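Local coordinates for L-lysine 6-monooxygenase (Pseudomonas syringae pv. tomato, PDB 5CQF), which probably hydroxylates the side-chain amine of L-lysine, using FAD and NADPH, as a step in siderophore biosynthesis, at residues 373-384 with 394-404. Sequence-based numbering, arbitrary orientation.
Sequences DGGLLIDRDYRV and IWVNGLSERSH
Arg402 grips Asp373 side-on in a salt bridge: NE donates to OD2 at 3.0 Å and NH2 to OD1 at 2.8 Å, the carboxylate and guanidinium planes being 22° apart, nearly coplanar. NH2 is shared, donating also to the carbonyl oxygen of Leu376, where NH1 joins it end-on; this oxygen too is near the guanidinium plane. With the chain bent at chi3 (-68°), the guanidinium meets both acceptors, and Asp373 OD1 is held further by Gly375 N in an Asx turn. A water extends the network, donating to Leu376 O and accepting from Ile378 N and Ser403 OG.

Further along, Tyr382 brings CE1 over one face of the His404 imidazole, 3.6 Å above its plane but offset toward the rim; the rings meet obliquely, planes at 48°. Ser403 CB lies over the opposite imidazole face, and His404 ND1 is hydrogen-bonded to His263 NE2 of helix 255-264. Arg383 CG makes a CH-pi contact over the face of the Trp395 five-membered ring, 4.2 Å from its centroid. Backbone bonds Val396 N to Tyr382 O (2.9 Å) and Val384 N to Ile394 O (2.7 Å) bracket the single Arg383–Trp395 beta bridge. That bridge joins the 373-384 loop to strand 393-396, outermost in this chain of a parallel, Rossmann-like sheet, consistent with the two-dinucleotide-binding-domain flavoprotein fold of flavin-dependent N-hydroxylases.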
ATOM      1  N   ASP A 373     -36.464 -21.105 -18.585  1.00 49.70           N
ATOM      2  CA  ASP A 373     -36.792 -19.929 -19.383  1.00 49.56           C
ATOM      3  C   ASP A 373     -36.808 -20.232 -20.895  1.00 48.07           C
ATOM      4  O   ASP A 373     -36.813 -19.317 -21.720  1.00 47.58           O
ATOM      5  CB  ASP A 373     -35.827 -18.784 -19.044  1.00 48.10           C
ATOM      6  CG  ASP A 373     -34.379 -19.177 -19.232  1.00 45.73           C
ATOM      7  OD1 ASP A 373     -34.129 -20.215 -19.910  1.00 45.53           O
ATOM      8  OD2 ASP A 373     -33.504 -18.478 -18.667  1.00 44.89           O
ATOM      9  N   GLY A 374     -36.823 -21.510 -21.253  1.00 48.15           N
ATOM     10  CA  GLY A 374     -36.735 -21.922 -22.655  1.00 47.10           C
ATOM     11  C   GLY A 374     -35.310 -21.985 -23.174  1.00 46.22           C
ATOM     12  O   GLY A 374     -35.048 -22.661 -24.171  1.00 46.25           O
ATOM     13  N   GLY A 375     -34.380 -21.305 -22.502  1.00 47.00           N
ATOM     14  CA  GLY A 375     -32.985 -21.296 -22.930  1.00 46.39           C
ATOM     15  C   GLY A 375     -32.215 -22.592 -22.696  1.00 46.48           C
ATOM     16  O   GLY A 375     -32.775 -23.627 -22.340  1.00 47.15           O
ATOM     17  N   LEU A 376     -30.902 -22.506 -22.873  1.00 47.31           N
ATOM     18  CA  LEU A 376     -30.022 -23.653 -22.768  1.00 46.24           C
ATOM     19  C   LEU A 376     -29.992 -24.168 -21.355  1.00 44.71           C
ATOM     20  O   LEU A 376     -30.020 -23.391 -20.420  1.00 43.72           O
ATOM     21  CB  LEU A 376     -28.597 -23.289 -23.200  1.00 47.46           C
ATOM     22  CG  LEU A 376     -28.089 -23.735 -24.579  1.00 50.22           C
ATOM     23  CD1 LEU A 376     -29.175 -23.782 -25.636  1.00 51.11           C
ATOM     24  CD2 LEU A 376     -26.934 -22.832 -25.026  1.00 51.40           C
ATOM     25  N   LEU A 377     -29.924 -25.489 -21.226  1.00 44.99           N
ATOM     26  CA  LEU A 377     -29.803 -26.156 -19.945  1.00 46.41           C
ATOM     27  C   LEU A 377     -28.371 -26.669 -19.807  1.00 43.46           C
ATOM     28  O   LEU A 377     -27.956 -27.601 -20.482  1.00 41.44           O
ATOM     29  CB  LEU A 377     -30.805 -27.303 -19.860  1.00 48.54           C
ATOM     30  CG  LEU A 377     -30.901 -28.064 -18.534  1.00 50.71           C
ATOM     31  CD1 LEU A 377     -31.041 -27.137 -17.329  1.00 50.27           C
ATOM     32  CD2 LEU A 377     -32.100 -29.009 -18.629  1.00 52.23           C
ATOM     33  N   ILE A 378     -27.607 -26.026 -18.943  1.00 43.85           N
ATOM     34  CA  ILE A 378     -26.141 -26.233 -18.910  1.00 44.36           C
ATOM     35  C   ILE A 378     -25.726 -26.833 -17.572  1.00 43.57           C
ATOM     36  O   ILE A 378     -26.131 -26.347 -16.525  1.00 41.60           O
ATOM     37  CB  ILE A 378     -25.380 -24.917 -19.205  1.00 44.19           C
ATOM     38  CG1 ILE A 378     -25.857 -24.344 -20.547  1.00 46.32           C
ATOM     39  CG2 ILE A 378     -23.879 -25.162 -19.267  1.00 43.18           C
ATOM     40  CD1 ILE A 378     -25.430 -22.922 -20.843  1.00 46.91           C
ATOM     41  N   ASP A 379     -24.921 -27.892 -17.596  1.00 45.02           N
ATOM     42  CA  ASP A 379     -24.551 -28.534 -16.344  1.00 46.16           C
ATOM     43  C   ASP A 379     -23.295 -27.867 -15.753  1.00 48.05           C
ATOM     44  O   ASP A 379     -22.833 -26.826 -16.264  1.00 46.90           O
ATOM     45  CB  ASP A 379     -24.447 -30.051 -16.529  1.00 46.63           C
ATOM     46  CG  ASP A 379     -23.207 -30.468 -17.224  1.00 47.58           C
ATOM     47  OD1 ASP A 379     -22.301 -29.624 -17.300  1.00 45.86           O
ATOM     48  OD2 ASP A 379     -23.126 -31.648 -17.671  1.00 50.59           O
ATOM     49  N   ARG A 380     -22.772 -28.445 -14.670  1.00 48.61           N
ATOM     50  CA  ARG A 380     -21.659 -27.861 -13.911  1.00 47.45           C
ATOM     51  C   ARG A 380     -20.331 -27.881 -14.694  1.00 47.71           C
ATOM     52  O   ARG A 380     -19.423 -27.045 -14.451  1.00 41.97           O
ATOM     53  CB  ARG A 380     -21.518 -28.591 -12.551  1.00 48.65           C
ATOM     54  CG  ARG A 380     -20.323 -28.163 -11.690  1.00 49.28           C
ATOM     55  CD  ARG A 380     -20.444 -26.710 -11.245  1.00 48.10           C
ATOM     56  NE  ARG A 380     -19.240 -26.220 -10.593  1.00 47.08           N
ATOM     57  CZ  ARG A 380     -18.157 -25.725 -11.215  1.00 47.90           C
ATOM     58  NH1 ARG A 380     -18.069 -25.625 -12.546  1.00 44.27           N
ATOM     59  NH2 ARG A 380     -17.134 -25.313 -10.476  1.00 49.92           N
ATOM     60  N   ASP A 381     -20.237 -28.844 -15.618  1.00 48.42           N
ATOM     61  CA  ASP A 381     -19.116 -28.995 -16.554  1.00 50.65           C
ATOM     62  C   ASP A 381     -19.319 -28.290 -17.893  1.00 46.64           C
ATOM     63  O   ASP A 381     -18.684 -28.656 -18.891  1.00 45.94           O
ATOM     64  CB  ASP A 381     -18.882 -30.486 -16.833  1.00 55.55           C
ATOM     65  CG  ASP A 381     -18.275 -31.191 -15.663  1.00 62.53           C
ATOM     66  OD1 ASP A 381     -17.185 -30.768 -15.218  1.00 71.50           O
ATOM     67  OD2 ASP A 381     -18.883 -32.168 -15.186  1.00 68.65           O
ATOM     68  N   TYR A 382     -20.257 -27.345 -17.933  1.00 44.33           N
ATOM     69  CA  TYR A 382     -20.462 -26.472 -19.085  1.00 43.66           C
ATOM     70  C   TYR A 382     -21.028 -27.194 -20.330  1.00 45.62           C
ATOM     71  O   TYR A 382     -20.947 -26.672 -21.438  1.00 44.17           O
ATOM     72  CB  TYR A 382     -19.154 -25.699 -19.370  1.00 43.30           C
ATOM     73  CG  TYR A 382     -18.679 -24.929 -18.128  1.00 42.78           C
ATOM     74  CD1 TYR A 382     -19.333 -23.770 -17.720  1.00 43.27           C
ATOM     75  CD2 TYR A 382     -17.657 -25.402 -17.335  1.00 41.86           C
ATOM     76  CE1 TYR A 382     -18.948 -23.084 -16.584  1.00 42.42           C
ATOM     77  CE2 TYR A 382     -17.242 -24.706 -16.196  1.00 43.46           C
ATOM     78  CZ  TYR A 382     -17.893 -23.548 -15.825  1.00 43.51           C
ATOM     79  OH  TYR A 382     -17.518 -22.841 -14.679  1.00 43.23           O
ATOM     80  N   ARG A 383     -21.617 -28.378 -20.123  1.00 48.41           N
ATOM     81  CA  ARG A 383     -22.190 -29.181 -21.208  1.00 52.56           C
ATOM     82  C   ARG A 383     -23.656 -28.835 -21.402  1.00 48.74           C
ATOM     83  O   ARG A 383     -24.386 -28.623 -20.429  1.00 44.14           O
ATOM     84  CB  ARG A 383     -22.050 -30.687 -20.942  1.00 56.08           C
ATOM     85  CG  ARG A 383     -22.168 -31.500 -22.223  1.00 62.73           C
ATOM     86  CD  ARG A 383     -21.993 -32.996 -21.988  1.00 69.63           C
ATOM     87  NE  ARG A 383     -22.700 -33.817 -22.989  1.00 81.15           N
ATOM     88  CZ  ARG A 383     -24.037 -33.985 -23.066  1.00 83.98           C
ATOM     89  NH1 ARG A 383     -24.867 -33.376 -22.212  1.00 81.60           N
ATOM     90  NH2 ARG A 383     -24.559 -34.769 -24.020  1.00 81.47           N
ATOM     91  N   VAL A 384     -24.072 -28.764 -22.660  1.00 46.79           N
ATOM     92  CA  VAL A 384     -25.454 -28.450 -22.974  1.00 47.68           C
ATOM     93  C   VAL A 384     -26.236 -29.751 -23.033  1.00 48.49           C
ATOM     94  O   VAL A 384     -25.792 -30.714 -23.672  1.00 50.31           O
ATOM     95  CB  VAL A 384     -25.623 -27.772 -24.340  1.00 46.50           C
ATOM     96  CG1 VAL A 384     -27.068 -27.327 -24.520  1.00 45.14           C
ATOM     97  CG2 VAL A 384     -24.690 -26.588 -24.493  1.00 46.09           C
ATOM     98  N   ILE A 394     -22.218 -30.567 -26.899  1.00 51.31           N
ATOM     99  CA  ILE A 394     -21.973 -29.148 -27.017  1.00 49.19           C
ATOM    100  C   ILE A 394     -21.654 -28.603 -25.637  1.00 47.14           C
ATOM    101  O   ILE A 394     -22.246 -29.035 -24.640  1.00 44.60           O
ATOM    102  CB  ILE A 394     -23.187 -28.413 -27.612  1.00 50.87           C
ATOM    103  CG1 ILE A 394     -23.620 -29.049 -28.955  1.00 51.97           C
ATOM    104  CG2 ILE A 394     -22.867 -26.938 -27.823  1.00 50.46           C
ATOM    105  CD1 ILE A 394     -25.033 -28.720 -29.355  1.00 51.96           C
ATOM    106  N   TRP A 395     -20.707 -27.664 -25.608  1.00 46.73           N
ATOM    107  CA  TRP A 395     -20.263 -26.992 -24.389  1.00 45.68           C
ATOM    108  C   TRP A 395     -20.341 -25.511 -24.638  1.00 45.83           C
ATOM    109  O   TRP A 395     -20.013 -25.069 -25.749  1.00 49.70           O
ATOM    110  CB  TRP A 395     -18.822 -27.332 -24.086  1.00 44.87           C
ATOM    111  CG  TRP A 395     -18.595 -28.735 -23.597  1.00 47.14           C
ATOM    112  CD1 TRP A 395     -18.550 -29.151 -22.297  1.00 47.99           C
ATOM    113  CD2 TRP A 395     -18.351 -29.899 -24.394  1.00 44.56           C
ATOM    114  NE1 TRP A 395     -18.312 -30.497 -22.242  1.00 46.87           N
ATOM    115  CE2 TRP A 395     -18.186 -30.980 -23.514  1.00 45.21           C
ATOM    116  CE3 TRP A 395     -18.290 -30.133 -25.759  1.00 45.02           C
ATOM    117  CZ2 TRP A 395     -17.952 -32.272 -23.953  1.00 46.66           C
ATOM    118  CZ3 TRP A 395     -18.048 -31.418 -26.201  1.00 45.69           C
ATOM    119  CH2 TRP A 395     -17.883 -32.472 -25.299  1.00 46.81           C
ATOM    120  N   VAL A 396     -20.773 -24.749 -23.636  1.00 42.02           N
ATOM    121  CA  VAL A 396     -20.639 -23.294 -23.688  1.00 42.99           C
ATOM    122  C   VAL A 396     -19.569 -22.867 -22.691  1.00 42.61           C
ATOM    123  O   VAL A 396     -19.754 -23.001 -21.500  1.00 42.91           O
ATOM    124  CB  VAL A 396     -21.958 -22.552 -23.413  1.00 43.45           C
ATOM    125  CG1 VAL A 396     -21.756 -21.039 -23.503  1.00 43.34           C
ATOM    126  CG2 VAL A 396     -23.013 -22.988 -24.405  1.00 42.70           C
ATOM    127  N   ASN A 397     -18.444 -22.371 -23.203  1.00 43.10           N
ATOM    128  CA  ASN A 397     -17.267 -22.064 -22.374  1.00 44.47           C
ATOM    129  C   ASN A 397     -17.317 -20.659 -21.777  1.00 45.38           C
ATOM    130  O   ASN A 397     -16.543 -19.769 -22.149  1.00 50.28           O
ATOM    131  CB  ASN A 397     -15.990 -22.252 -23.197  1.00 42.17           C
ATOM    132  CG  ASN A 397     -14.755 -22.331 -22.346  1.00 42.51           C
ATOM    133  OD1 ASN A 397     -14.817 -22.187 -21.130  1.00 42.21           O
ATOM    134  ND2 ASN A 397     -13.608 -22.568 -22.985  1.00 43.07           N
ATOM    135  N   GLY A 398     -18.220 -20.468 -20.830  1.00 45.61           N
ATOM    136  CA  GLY A 398     -18.385 -19.158 -20.186  1.00 44.56           C
ATOM    137  C   GLY A 398     -19.307 -19.273 -18.986  1.00 43.86           C
ATOM    138  O   GLY A 398     -19.932 -20.312 -18.767  1.00 42.84           O
ATOM    139  N   LEU A 399     -19.350 -18.213 -18.193  1.00 43.44           N
ATOM    140  CA  LEU A 399     -20.302 -18.093 -17.110  1.00 44.57           C
ATOM    141  C   LEU A 399     -21.529 -17.301 -17.554  1.00 45.43           C
ATOM    142  O   LEU A 399     -21.499 -16.605 -18.562  1.00 45.21           O
ATOM    143  CB  LEU A 399     -19.645 -17.424 -15.910  1.00 44.50           C
ATOM    144  CG  LEU A 399     -18.630 -18.326 -15.190  1.00 44.03           C
ATOM    145  CD1 LEU A 399     -17.862 -17.541 -14.144  1.00 44.33           C
ATOM    146  CD2 LEU A 399     -19.324 -19.506 -14.529  1.00 43.03           C
ATOM    147  N   SER A 400     -22.613 -17.462 -16.798  1.00 45.70           N
ATOM    148  CA  SER A 400     -23.836 -16.638 -16.902  1.00 43.52           C
ATOM    149  C   SER A 400     -24.595 -16.728 -15.588  1.00 43.51           C
ATOM    150  O   SER A 400     -24.505 -17.744 -14.877  1.00 43.42           O
ATOM    151  CB  SER A 400     -24.756 -17.113 -18.026  1.00 41.73           C
ATOM    152  OG  SER A 400     -25.191 -18.437 -17.827  1.00 40.41           O
ATOM    153  N   GLU A 401     -25.333 -15.676 -15.265  1.00 42.77           N
ATOM    154  CA  GLU A 401     -26.189 -15.697 -14.097  1.00 46.07           C
ATOM    155  C   GLU A 401     -27.213 -16.848 -14.182  1.00 44.25           C
ATOM    156  O   GLU A 401     -27.423 -17.565 -13.209  1.00 43.94           O
ATOM    157  CB  GLU A 401     -26.857 -14.316 -13.885  1.00 50.08           C
ATOM    158  CG  GLU A 401     -25.806 -13.265 -13.519  1.00 55.72           C
ATOM    159  CD  GLU A 401     -26.346 -11.954 -12.938  1.00 60.14           C
ATOM    160  OE1 GLU A 401     -25.563 -11.255 -12.246  1.00 64.59           O
ATOM    161  OE2 GLU A 401     -27.517 -11.608 -13.170  1.00 63.12           O
ATOM    162  N   ARG A 402     -27.804 -17.047 -15.353  1.00 44.74           N
ATOM    163  CA  ARG A 402     -28.963 -17.947 -15.496  1.00 45.72           C
ATOM    164  C   ARG A 402     -28.545 -19.420 -15.331  1.00 45.12           C
ATOM    165  O   ARG A 402     -29.289 -20.212 -14.778  1.00 44.81           O
ATOM    166  CB  ARG A 402     -29.701 -17.707 -16.838  1.00 45.03           C
ATOM    167  CG  ARG A 402     -28.858 -18.025 -18.089  1.00 47.22           C
ATOM    168  CD  ARG A 402     -29.603 -17.837 -19.409  1.00 48.21           C
ATOM    169  NE  ARG A 402     -30.657 -18.826 -19.585  1.00 50.88           N
ATOM    170  CZ  ARG A 402     -30.447 -20.093 -19.928  1.00 53.06           C
ATOM    171  NH1 ARG A 402     -29.216 -20.547 -20.156  1.00 56.93           N
ATOM    172  NH2 ARG A 402     -31.470 -20.917 -20.060  1.00 54.42           N
ATOM    173  N   SER A 403     -27.359 -19.786 -15.812  1.00 44.45           N
ATOM    174  CA  SER A 403     -26.888 -21.170 -15.715  1.00 41.84           C
ATOM    175  C   SER A 403     -25.968 -21.394 -14.520  1.00 40.99           C
ATOM    176  O   SER A 403     -25.915 -22.493 -13.988  1.00 40.49           O
ATOM    177  CB  SER A 403     -26.161 -21.568 -16.998  1.00 42.24           C
ATOM    178  OG  SER A 403     -27.046 -21.616 -18.098  1.00 45.29           O
ATOM    179  N   HIS A 404     -25.192 -20.382 -14.122  1.00 39.98           N
ATOM    180  CA  HIS A 404     -24.137 -20.611 -13.134  1.00 39.13           C
ATOM    181  C   HIS A 404     -24.143 -19.668 -11.945  1.00 40.20           C
ATOM    182  O   HIS A 404     -23.301 -19.794 -11.074  1.00 39.48           O
ATOM    183  CB  HIS A 404     -22.772 -20.578 -13.816  1.00 38.69           C
ATOM    184  CG  HIS A 404     -22.683 -21.475 -15.005  1.00 39.27           C
ATOM    185  ND1 HIS A 404     -22.584 -22.840 -14.894  1.00 40.64           N
ATOM    186  CD2 HIS A 404     -22.694 -21.208 -16.332  1.00 41.56           C
ATOM    187  CE1 HIS A 404     -22.545 -23.386 -16.098  1.00 41.40           C
ATOM    188  NE2 HIS A 404     -22.592 -22.417 -16.993  1.00 40.63           N
TER
HETATM  189  O   HOH W   1     -28.797 -23.656 -17.720  1.00 34.70           O